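Local atomic coordinates of interleukin-1beta (Gallus gallus, PDB entry 2WRY), a protein that probably acts as a secreted inflammatory cytokine by binding the interleukin-1 receptor through its C-terminal beta-trefoil domain, the part in this chain. Residues Y77-M82 against T88-E93; T120-S125 against Q148-N153; F108-L113 against W131-S136. All blocks are in the same frame, centred on the assembly; numbering follows the deposited sequence.

Interaction 1 (Y77-M82 against T88-E93); sequences YMSCVM and TLQLEE
E92 OE1 takes bonds from two donors within the paired strands, S79 across from it and Q90 on its own strand. The hydroxyl of S79 gives it a bond of 2.7 Å from OG to OE1, and the amide of Q90 gives another of 2.7 Å from NE2 to OE1. They reach the oxygen from opposite faces of the carboxylate plane: the serine comes on the anti side, the amide from above the plane. R107, outside both segments, is a third partner, its NE forming a salt bridge to the same oxygen, which probably favours the charged form of the acid. A small hydroxyl suits S79, because OG, lying between the backbone N and the carbonyl carbon (chi1 67°), is turned to the acid, in a close approach to Q90 CG. Beside them the V81 and Q90 side chains cross at about a right angle, with V81 CG2 3.5 Å from Q90 CD.

Strands 76-83 and 86-93 form an antiparallel beta hairpin of the beta-trefoil. Y77-E92, S79-Q90 and V81-T88 are the hydrogen-bonded pairs, with side chains on one face; Q90 N to S79 O, at 2.8 Å, is almost perfectly straight (178°). The non-hydrogen-bonded pairs, M78-L91 and C80-L89, put apolar side chains on the opposite face, where M78, C80 and L89 touch F110 and L91 packs on I71. The unbranched, flexible M78 lies alongside L91, with M78 CG 3.9 Å from L91 CD2. A bend at chi3 (97°) then carries its methyl to L89, where M78 CE ends only 3.2 Å from L89 CD2, tighter than carbons usually pack.

Interaction 2 (T120-S125 against Q148-N153); sequences TTRFES and QPDQVN
R122 leaves its strand with CG anti to the carbonyl carbon (chi1 -55°) and then bends at chi3 (-60°), a kink that swings the guanidinium across to P149 and D150. D150 takes a similar first torsion, its CG lying beside the backbone N, and this brings OD2 to the side of the arginine. Within the beta-trefoil, the contact sets strand 120-125 against the loop that leads from strand 144-146 to strand 157-160, at the surface of the protein.

The loop is shaped by a type II beta turn from Q148 to Q151. P149 suits the second position, where a ring already fixes phi near the required value, while D150 at the third adopts a positive phi. Q151 N closes the turn on Q148 O at 3.1 Å, and N153 braces it from within: ND2 gives a bond to the same Q148 O at 3.0 Å, arriving from the opposite face of the carbonyl plane, and OD1 accepts D150 N at 2.8 Å.

Against this braced turn the arginine makes a loose contact. R122 NH1 stands 3.8 Å from D150 OD2, a long salt bridge, although the guanidinium and carboxylate planes are only 10° apart and the oxygen lies at the guanidinium edge. The acid is held more firmly by A155, whose backbone N binds OD1. F132 supplies a cation-pi partner for the arginine and also touches P149. A long, flexible, charged side chain is well suited here, since its methylenes span the distance from the strand, while NH1 approaches both the D150 carboxylate and the P149 ring: R122 CD lies 3.7 Å from D150 OD2, and R122 NH1 rests 3.5 Å from P149 CB.

Interaction 3 (F108-L113 against W131-S136); sequences FIFYRL and WFICTS
I133 and F110 meet at about a right angle in the core of the beta-trefoil, where side chains of strands 110-115 and 132-134 come together with no hydrogen bond between the segments. F110 holds CG anti to the carbonyl carbon (chi1 -62°), which carries its ring out toward segment 131-136 and turns one face to I133. Isoleucine suits the place because its longer branch can reach over an aromatic ring: CG1 likewise stands anti to the carbonyl carbon, and the chain is then fully extended (chi2 179°), laying CD1 over that face. The methyl makes a CH-pi contact, 4.1 Å from I133 CD1 to the centroid of the F110 ring and 28° off its normal. I133 CG1 adds a contact of 3.7 Å with F110 CE2. The phenylalanine also borders C80 and L69, and its flat ring serves several strands at once. Replacing F110 with an alanine would probably leave the I133 methyl without an aromatic face and open a gap beside C80.

Three residues on in the same strand, L113 meets the edge of the F132 ring rather than its face: L113 CD1 lies near the ring plane, 3.8 Å from F132 CE1.

How the interactions relate
Interactions 2 and 3 use strands 110-115 and 120-125, neighbours in one antiparallel sheet, against which interaction 1 packs. The centres of interactions 2 and 3 are about 7 Å apart, and the two are joined through the backbone: E124 O lies 2.7 Å from Y111 N and S125 N 2.8 Å from W131 O, both probable hydrogen bonds. F132 takes part in both, linking the buried contact to the surface turn. Interaction 1 has its centre about 11 Å from that of interaction 3, and its apolar face leans on the same core, with C80 SG 3.4 Å from F110 CE2. Its link with interaction 2, whose centre is about 17 Å away, is narrower: C80 SG packs 3.6 Å from S125 OG.

Interaction 1 (Y77-M82 against T88-E93)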
loop_
_atom_site.group_PDB
_atom_site.type_symbol
_atom_site.label_atom_id
_atom_site.label_comp_id
_atom_site.label_asym_id
_atom_site.label_seq_id
_atom_site.Cartn_x
_atom_site.Cartn_y
_atom_site.Cartn_z
ATOM N N TYR A 77 2.397 -3.254 8.994
ATOM C CA TYR A 77 2.780 -3.192 7.574
ATOM C C TYR A 77 1.721 -3.853 6.696
ATOM O O TYR A 77 1.073 -4.813 7.130
ATOM C CB TYR A 77 4.147 -3.841 7.328
ATOM C CG TYR A 77 5.294 -2.920 7.680
ATOM C CD1 TYR A 77 5.905 -2.132 6.696
ATOM C CD2 TYR A 77 5.752 -2.797 8.994
ATOM C CE1 TYR A 77 6.945 -1.284 6.996
ATOM C CE2 TYR A 77 6.810 -1.948 9.303
ATOM C CZ TYR A 77 7.392 -1.180 8.292
ATOM O OH TYR A 77 8.402 -0.296 8.556
ATOM N N MET A 78 1.525 -3.316 5.477
ATOM C CA MET A 78 0.608 -3.941 4.506
ATOM C C MET A 78 1.230 -5.217 3.975
ATOM O O MET A 78 2.445 -5.287 3.777
ATOM C CB MET A 78 0.364 -3.007 3.316
ATOM C CG MET A 78 -0.198 -1.682 3.737
ATOM S SD MET A 78 -0.854 -0.873 2.256
ATOM C CE MET A 78 -2.555 -1.294 2.379
ATOM N N SER A 79 0.398 -6.201 3.680
ATOM C CA SER A 79 0.908 -7.421 3.009
ATOM C C SER A 79 -0.154 -7.985 2.080
ATOM O O SER A 79 -1.329 -7.727 2.265
ATOM C CB SER A 79 1.320 -8.482 4.044
ATOM O OG SER A 79 0.175 -8.945 4.721
ATOM N N CYS A 80 0.266 -8.766 1.082
ATOM C CA CYS A 80 -0.691 -9.469 0.229
ATOM C C CYS A 80 -0.572 -10.945 0.483
ATOM O O CYS A 80 0.526 -11.506 0.426
ATOM C CB CYS A 80 -0.361 -9.190 -1.225
ATOM S SG CYS A 80 -0.573 -7.484 -1.588
ATOM N N VAL A 81 -1.708 -11.579 0.735
ATOM C CA VAL A 81 -1.713 -13.008 1.054
ATOM C C VAL A 81 -2.937 -13.658 0.459
ATOM O O VAL A 81 -3.934 -12.975 0.161
ATOM C CB VAL A 81 -1.700 -13.265 2.584
ATOM C CG1 VAL A 81 -0.441 -12.686 3.249
ATOM C CG2 VAL A 81 -2.969 -12.767 3.256
ATOM N N MET A 82 -2.876 -14.989 0.300
ATOM C CA MET A 82 -4.061 -15.715 -0.123
ATOM C C MET A 82 -4.992 -15.891 1.073
ATOM O O MET A 82 -4.557 -16.307 2.168
ATOM C CB MET A 82 -3.682 -17.105 -0.632
ATOM C CG MET A 82 -4.819 -17.759 -1.360
ATOM S SD MET A 82 -5.066 -17.025 -2.968
ATOM C CE MET A 82 -3.752 -17.754 -3.957
ATOM N N THR A 88 -5.518 -11.176 -1.243
ATOM C CA THR A 88 -6.133 -10.260 -0.290
ATOM C C THR A 88 -5.073 -9.336 0.275
ATOM O O THR A 88 -3.949 -9.765 0.539
ATOM C CB THR A 88 -6.781 -11.078 0.861
ATOM O OG1 THR A 88 -7.767 -11.955 0.290
ATOM C CG2 THR A 88 -7.443 -10.180 1.885
ATOM N N LEU A 89 -5.436 -8.063 0.437
ATOM C CA LEU A 89 -4.592 -7.129 1.164
ATOM C C LEU A 89 -4.911 -7.253 2.646
ATOM O O LEU A 89 -6.092 -7.207 3.070
ATOM C CB LEU A 89 -4.921 -5.707 0.686
ATOM C CG LEU A 89 -4.044 -4.608 1.301
ATOM C CD1 LEU A 89 -2.594 -4.737 0.812
ATOM C CD2 LEU A 89 -4.622 -3.250 0.893
ATOM N N GLN A 90 -3.852 -7.406 3.430
ATOM C CA GLN A 90 -4.033 -7.386 4.884
ATOM C C GLN A 90 -3.043 -6.471 5.560
ATOM O O GLN A 90 -2.095 -5.981 4.951
ATOM C CB GLN A 90 -4.003 -8.788 5.467
ATOM C CG GLN A 90 -2.739 -9.521 5.359
ATOM C CD GLN A 90 -2.773 -10.829 6.165
ATOM O OE1 GLN A 90 -3.842 -11.432 6.376
ATOM N NE2 GLN A 90 -1.608 -11.267 6.607
ATOM N N LEU A 91 -3.321 -6.191 6.823
ATOM C CA LEU A 91 -2.419 -5.401 7.629
ATOM C C LEU A 91 -1.938 -6.328 8.729
ATOM O O LEU A 91 -2.740 -7.008 9.384
ATOM C CB LEU A 91 -3.150 -4.230 8.263
ATOM C CG LEU A 91 -3.899 -3.289 7.320
ATOM C CD1 LEU A 91 -4.674 -2.247 8.127
ATOM C CD2 LEU A 91 -2.919 -2.605 6.355
ATOM N N GLU A 92 -0.633 -6.357 8.915
ATOM C CA GLU A 92 -0.026 -7.245 9.898
ATOM C C GLU A 92 0.808 -6.465 10.880
ATOM O O GLU A 92 1.497 -5.525 10.499
ATOM C CB GLU A 92 0.904 -8.263 9.200
ATOM C CG GLU A 92 0.230 -9.195 8.231
ATOM C CD GLU A 92 1.152 -10.311 7.764
ATOM O OE1 GLU A 92 1.010 -10.751 6.601
ATOM O OE2 GLU A 92 1.990 -10.788 8.572
ATOM N N GLU A 93 0.732 -6.859 12.159
ATOM C CA GLU A 93 1.675 -6.369 13.134
ATOM C C GLU A 93 3.012 -6.949 12.731
ATOM O O GLU A 93 3.199 -8.182 12.701
ATOM C CB GLU A 93 1.296 -6.840 14.547
ATOM C CG GLU A 93 0.030 -6.217 15.082
ATOM C CD GLU A 93 -0.394 -6.839 16.398
ATOM O OE1 GLU A 93 0.388 -6.753 17.361
ATOM O OE2 GLU A 93 -1.504 -7.418 16.460
#

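Interaction 2 (T120-S125 against Q148-N153)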
loop_
_atom_site.group_PDB
_atom_site.type_symbol
_atom_site.label_atom_id
_atom_site.label_comp_id
_atom_site.label_asym_id
_atom_site.label_seq_id
_atom_site.Cartn_x
_atom_site.Cartn_y
_atom_site.Cartn_z
ATOM N N THR A 120 2.110 10.890 -10.058
ATOM C CA THR A 120 1.207 9.846 -9.513
ATOM C C THR A 120 1.964 8.542 -9.314
ATOM O O THR A 120 3.069 8.359 -9.832
ATOM C CB THR A 120 0.011 9.578 -10.442
ATOM O OG1 THR A 120 0.485 9.231 -11.758
ATOM C CG2 THR A 120 -0.888 10.833 -10.550
ATOM N N THR A 121 1.353 7.615 -8.571
ATOM C CA THR A 121 2.035 6.391 -8.194
ATOM C C THR A 121 1.029 5.242 -8.174
ATOM O O THR A 121 -0.126 5.449 -7.781
ATOM C CB THR A 121 2.604 6.554 -6.743
ATOM O OG1 THR A 121 3.498 7.680 -6.700
ATOM C CG2 THR A 121 3.312 5.281 -6.227
ATOM N N ARG A 122 1.474 4.048 -8.587
ATOM C CA ARG A 122 0.714 2.807 -8.358
ATOM C C ARG A 122 1.614 1.895 -7.529
ATOM O O ARG A 122 2.856 2.058 -7.511
ATOM C CB ARG A 122 0.287 2.146 -9.676
ATOM C CG ARG A 122 -0.484 3.076 -10.572
ATOM C CD ARG A 122 -1.281 2.344 -11.628
ATOM N NE ARG A 122 -0.451 1.542 -12.503
ATOM C CZ ARG A 122 -0.917 0.656 -13.406
ATOM N NH1 ARG A 122 -2.215 0.483 -13.604
ATOM N NH2 ARG A 122 -0.063 -0.036 -14.114
ATOM N N PHE A 123 0.987 0.949 -6.840
ATOM C CA PHE A 123 1.731 -0.024 -6.026
ATOM C C PHE A 123 1.362 -1.431 -6.432
ATOM O O PHE A 123 0.214 -1.836 -6.239
ATOM C CB PHE A 123 1.410 0.166 -4.531
ATOM C CG PHE A 123 1.915 1.448 -3.964
ATOM C CD1 PHE A 123 3.245 1.584 -3.603
ATOM C CD2 PHE A 123 1.035 2.483 -3.732
ATOM C CE1 PHE A 123 3.711 2.778 -3.063
ATOM C CE2 PHE A 123 1.484 3.705 -3.195
ATOM C CZ PHE A 123 2.819 3.843 -2.842
ATOM N N GLU A 124 2.326 -2.147 -7.004
ATOM C CA GLU A 124 2.099 -3.520 -7.460
ATOM C C GLU A 124 2.671 -4.509 -6.458
ATOM O O GLU A 124 3.821 -4.365 -6.047
ATOM C CB GLU A 124 2.764 -3.739 -8.820
ATOM C CG GLU A 124 2.474 -5.142 -9.402
ATOM C CD GLU A 124 3.069 -5.341 -10.784
ATOM O OE1 GLU A 124 3.795 -4.435 -11.280
ATOM O OE2 GLU A 124 2.823 -6.421 -11.378
ATOM N N SER A 125 1.877 -5.497 -6.073
ATOM C CA SER A 125 2.394 -6.553 -5.178
ATOM C C SER A 125 3.546 -7.334 -5.795
ATOM O O SER A 125 3.448 -7.787 -6.939
ATOM C CB SER A 125 1.264 -7.522 -4.809
ATOM O OG SER A 125 1.779 -8.577 -4.030
ATOM N N GLN A 148 -7.271 -5.723 -11.941
ATOM C CA GLN A 148 -7.815 -4.803 -12.949
ATOM C C GLN A 148 -7.611 -3.328 -12.464
ATOM O O GLN A 148 -8.592 -2.643 -12.196
ATOM C CB GLN A 148 -9.302 -5.073 -13.179
ATOM C CG GLN A 148 -9.624 -6.493 -13.713
ATOM C CD GLN A 148 -11.096 -6.618 -14.014
ATOM O OE1 GLN A 148 -11.928 -6.535 -13.127
ATOM N NE2 GLN A 148 -11.419 -6.768 -15.275
ATOM N N PRO A 149 -6.350 -2.897 -12.325
ATOM C CA PRO A 149 -6.076 -1.558 -11.714
ATOM C C PRO A 149 -6.770 -0.433 -12.485
ATOM O O PRO A 149 -6.653 -0.351 -13.693
ATOM C CB PRO A 149 -4.548 -1.437 -11.824
ATOM C CG PRO A 149 -4.148 -2.429 -12.953
ATOM C CD PRO A 149 -5.101 -3.578 -12.715
ATOM N N ASP A 150 -7.505 0.389 -11.750
ATOM C CA ASP A 150 -8.141 1.611 -12.305
ATOM C C ASP A 150 -9.377 1.305 -13.149
ATOM O O ASP A 150 -9.874 2.205 -13.857
ATOM C CB ASP A 150 -7.119 2.453 -13.095
ATOM C CG ASP A 150 -6.070 3.102 -12.185
ATOM O OD1 ASP A 150 -6.513 3.741 -11.228
ATOM O OD2 ASP A 150 -4.855 2.934 -12.441
ATOM N N GLN A 151 -9.865 0.044 -13.069
ATOM C CA GLN A 151 -11.057 -0.379 -13.817
ATOM C C GLN A 151 -12.190 -0.617 -12.828
ATOM O O GLN A 151 -12.274 -1.691 -12.203
ATOM C CB GLN A 151 -10.771 -1.623 -14.640
ATOM C CG GLN A 151 -11.883 -1.952 -15.635
ATOM C CD GLN A 151 -11.513 -3.068 -16.617
ATOM O OE1 GLN A 151 -10.369 -3.527 -16.674
ATOM N NE2 GLN A 151 -12.491 -3.489 -17.409
ATOM N N VAL A 152 -13.037 0.393 -12.657
ATOM C CA VAL A 152 -14.102 0.410 -11.625
ATOM C C VAL A 152 -13.525 0.285 -10.212
ATOM O O VAL A 152 -14.100 -0.315 -9.295
ATOM C CB VAL A 152 -15.237 -0.638 -11.884
ATOM C CG1 VAL A 152 -16.496 -0.241 -11.134
ATOM C CG2 VAL A 152 -15.527 -0.769 -13.367
ATOM N N ASN A 153 -12.349 0.872 -10.079
ATOM C CA ASN A 153 -11.673 1.106 -8.791
ATOM C C ASN A 153 -10.613 2.165 -9.080
ATOM O O ASN A 153 -10.413 2.570 -10.249
ATOM C CB ASN A 153 -11.009 -0.181 -8.259
ATOM C CG ASN A 153 -9.954 -0.726 -9.203
ATOM O OD1 ASN A 153 -8.900 -0.128 -9.378
ATOM N ND2 ASN A 153 -10.247 -1.882 -9.827
#

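Interaction 3 (F108-L113 against W131-S136)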
loop_
_atom_site.group_PDB
_atom_site.type_symbol
_atom_site.label_atom_id
_atom_site.label_comp_id
_atom_site.label_asym_id
_atom_site.label_seq_id
_atom_site.Cartn_x
_atom_site.Cartn_y
_atom_site.Cartn_z
ATOM N N PHE A 108 5.293 -8.662 1.992
ATOM C CA PHE A 108 5.373 -7.266 2.423
ATOM C C PHE A 108 5.881 -6.318 1.361
ATOM O O PHE A 108 5.840 -5.114 1.577
ATOM C CB PHE A 108 6.329 -7.140 3.608
ATOM C CG PHE A 108 5.795 -7.770 4.858
ATOM C CD1 PHE A 108 4.707 -7.204 5.529
ATOM C CD2 PHE A 108 6.387 -8.924 5.369
ATOM C CE1 PHE A 108 4.211 -7.766 6.710
ATOM C CE2 PHE A 108 5.882 -9.515 6.552
ATOM C CZ PHE A 108 4.808 -8.938 7.215
ATOM N N ILE A 109 6.372 -6.845 0.237
ATOM C CA ILE A 109 7.014 -6.006 -0.774
ATOM C C ILE A 109 6.053 -5.635 -1.905
ATOM O O ILE A 109 5.329 -6.480 -2.433
ATOM C CB ILE A 109 8.310 -6.679 -1.352
ATOM C CG1 ILE A 109 9.368 -6.855 -0.259
ATOM C CG2 ILE A 109 8.900 -5.876 -2.530
ATOM C CD1 ILE A 109 9.834 -5.535 0.363
ATOM N N PHE A 110 6.059 -4.350 -2.241
ATOM C CA PHE A 110 5.331 -3.790 -3.390
ATOM C C PHE A 110 6.323 -3.068 -4.257
ATOM O O PHE A 110 7.317 -2.549 -3.760
ATOM C CB PHE A 110 4.256 -2.793 -2.928
ATOM C CG PHE A 110 3.196 -3.422 -2.051
ATOM C CD1 PHE A 110 3.437 -3.659 -0.691
ATOM C CD2 PHE A 110 1.959 -3.796 -2.585
ATOM C CE1 PHE A 110 2.441 -4.249 0.130
ATOM C CE2 PHE A 110 0.957 -4.402 -1.788
ATOM C CZ PHE A 110 1.214 -4.640 -0.416
ATOM N N TYR A 111 6.073 -3.031 -5.568
ATOM C CA TYR A 111 6.831 -2.122 -6.421
ATOM C C TYR A 111 6.111 -0.804 -6.546
ATOM O O TYR A 111 4.935 -0.737 -6.932
ATOM C CB TYR A 111 7.072 -2.753 -7.782
ATOM C CG TYR A 111 7.977 -3.961 -7.668
ATOM C CD1 TYR A 111 9.349 -3.799 -7.445
ATOM C CD2 TYR A 111 7.475 -5.252 -7.769
ATOM C CE1 TYR A 111 10.204 -4.886 -7.353
ATOM C CE2 TYR A 111 8.345 -6.371 -7.653
ATOM C CZ TYR A 111 9.704 -6.157 -7.450
ATOM O OH TYR A 111 10.603 -7.218 -7.330
ATOM N N ARG A 112 6.813 0.238 -6.121
ATOM C CA ARG A 112 6.314 1.590 -6.235
ATOM C C ARG A 112 6.553 2.025 -7.676
ATOM O O ARG A 112 7.708 2.076 -8.127
ATOM C CB ARG A 112 7.095 2.507 -5.306
ATOM C CG ARG A 112 6.663 3.942 -5.470
ATOM C CD ARG A 112 7.261 4.879 -4.425
ATOM N NE ARG A 112 7.035 6.275 -4.823
ATOM C CZ ARG A 112 7.202 7.321 -4.014
ATOM N NH1 ARG A 112 7.583 7.144 -2.744
ATOM N NH2 ARG A 112 6.977 8.554 -4.468
ATOM N N LEU A 113 5.470 2.315 -8.391
ATOM C CA LEU A 113 5.575 2.649 -9.816
ATOM C C LEU A 113 5.194 4.106 -9.980
ATOM O O LEU A 113 4.015 4.452 -9.962
ATOM C CB LEU A 113 4.662 1.728 -10.641
ATOM C CG LEU A 113 4.853 0.225 -10.396
ATOM C CD1 LEU A 113 3.736 -0.543 -11.065
ATOM C CD2 LEU A 113 6.175 -0.202 -10.957
ATOM N N TRP A 131 -1.204 -7.607 -9.424
ATOM C CA TRP A 131 -2.160 -7.095 -8.434
ATOM C C TRP A 131 -1.676 -5.789 -7.829
ATOM O O TRP A 131 -0.489 -5.641 -7.497
ATOM C CB TRP A 131 -2.415 -8.138 -7.335
ATOM C CG TRP A 131 -3.173 -9.301 -7.911
ATOM C CD1 TRP A 131 -2.686 -10.283 -8.750
ATOM C CD2 TRP A 131 -4.549 -9.606 -7.687
ATOM N NE1 TRP A 131 -3.699 -11.166 -9.078
ATOM C CE2 TRP A 131 -4.849 -10.769 -8.432
ATOM C CE3 TRP A 131 -5.559 -9.003 -6.936
ATOM C CZ2 TRP A 131 -6.128 -11.327 -8.449
ATOM C CZ3 TRP A 131 -6.816 -9.523 -6.967
ATOM C CH2 TRP A 131 -7.096 -10.706 -7.707
ATOM N N PHE A 132 -2.604 -4.852 -7.750
ATOM C CA PHE A 132 -2.308 -3.484 -7.353
ATOM C C PHE A 132 -3.189 -3.017 -6.224
ATOM O O PHE A 132 -4.372 -3.379 -6.142
ATOM C CB PHE A 132 -2.531 -2.526 -8.542
ATOM C CG PHE A 132 -1.610 -2.751 -9.710
ATOM C CD1 PHE A 132 -0.550 -1.899 -9.954
ATOM C CD2 PHE A 132 -1.833 -3.806 -10.602
ATOM C CE1 PHE A 132 0.312 -2.116 -11.048
ATOM C CE2 PHE A 132 -0.983 -3.998 -11.707
ATOM C CZ PHE A 132 0.067 -3.144 -11.931
ATOM N N ILE A 133 -2.615 -2.194 -5.343
ATOM C CA ILE A 133 -3.400 -1.644 -4.239
ATOM C C ILE A 133 -4.474 -0.711 -4.797
ATOM O O ILE A 133 -4.181 0.168 -5.631
ATOM C CB ILE A 133 -2.532 -0.868 -3.219
ATOM C CG1 ILE A 133 -1.448 -1.781 -2.621
ATOM C CG2 ILE A 133 -3.450 -0.237 -2.146
ATOM C CD1 ILE A 133 -0.555 -1.079 -1.632
ATOM N N CYS A 134 -5.711 -0.916 -4.379
ATOM C CA CYS A 134 -6.805 -0.118 -4.934
ATOM C C CYS A 134 -7.828 0.331 -3.913
ATOM O O CYS A 134 -7.981 -0.251 -2.842
ATOM C CB CYS A 134 -7.526 -0.871 -6.065
ATOM S SG CYS A 134 -8.368 -2.359 -5.477
ATOM N N THR A 135 -8.529 1.399 -4.264
ATOM C CA THR A 135 -9.670 1.845 -3.480
ATOM C C THR A 135 -10.942 1.719 -4.308
ATOM O O THR A 135 -10.909 1.642 -5.544
ATOM C CB THR A 135 -9.505 3.317 -3.019
ATOM O OG1 THR A 135 -9.530 4.184 -4.159
ATOM C CG2 THR A 135 -8.192 3.471 -2.232
ATOM N N SER A 136 -12.066 1.713 -3.617
ATOM C CA SER A 136 -13.342 1.681 -4.279
ATOM C C SER A 136 -13.634 3.059 -4.845
ATOM O O SER A 136 -13.091 4.053 -4.383
ATOM C CB SER A 136 -14.396 1.335 -3.236
ATOM O OG SER A 136 -15.685 1.356 -3.794
#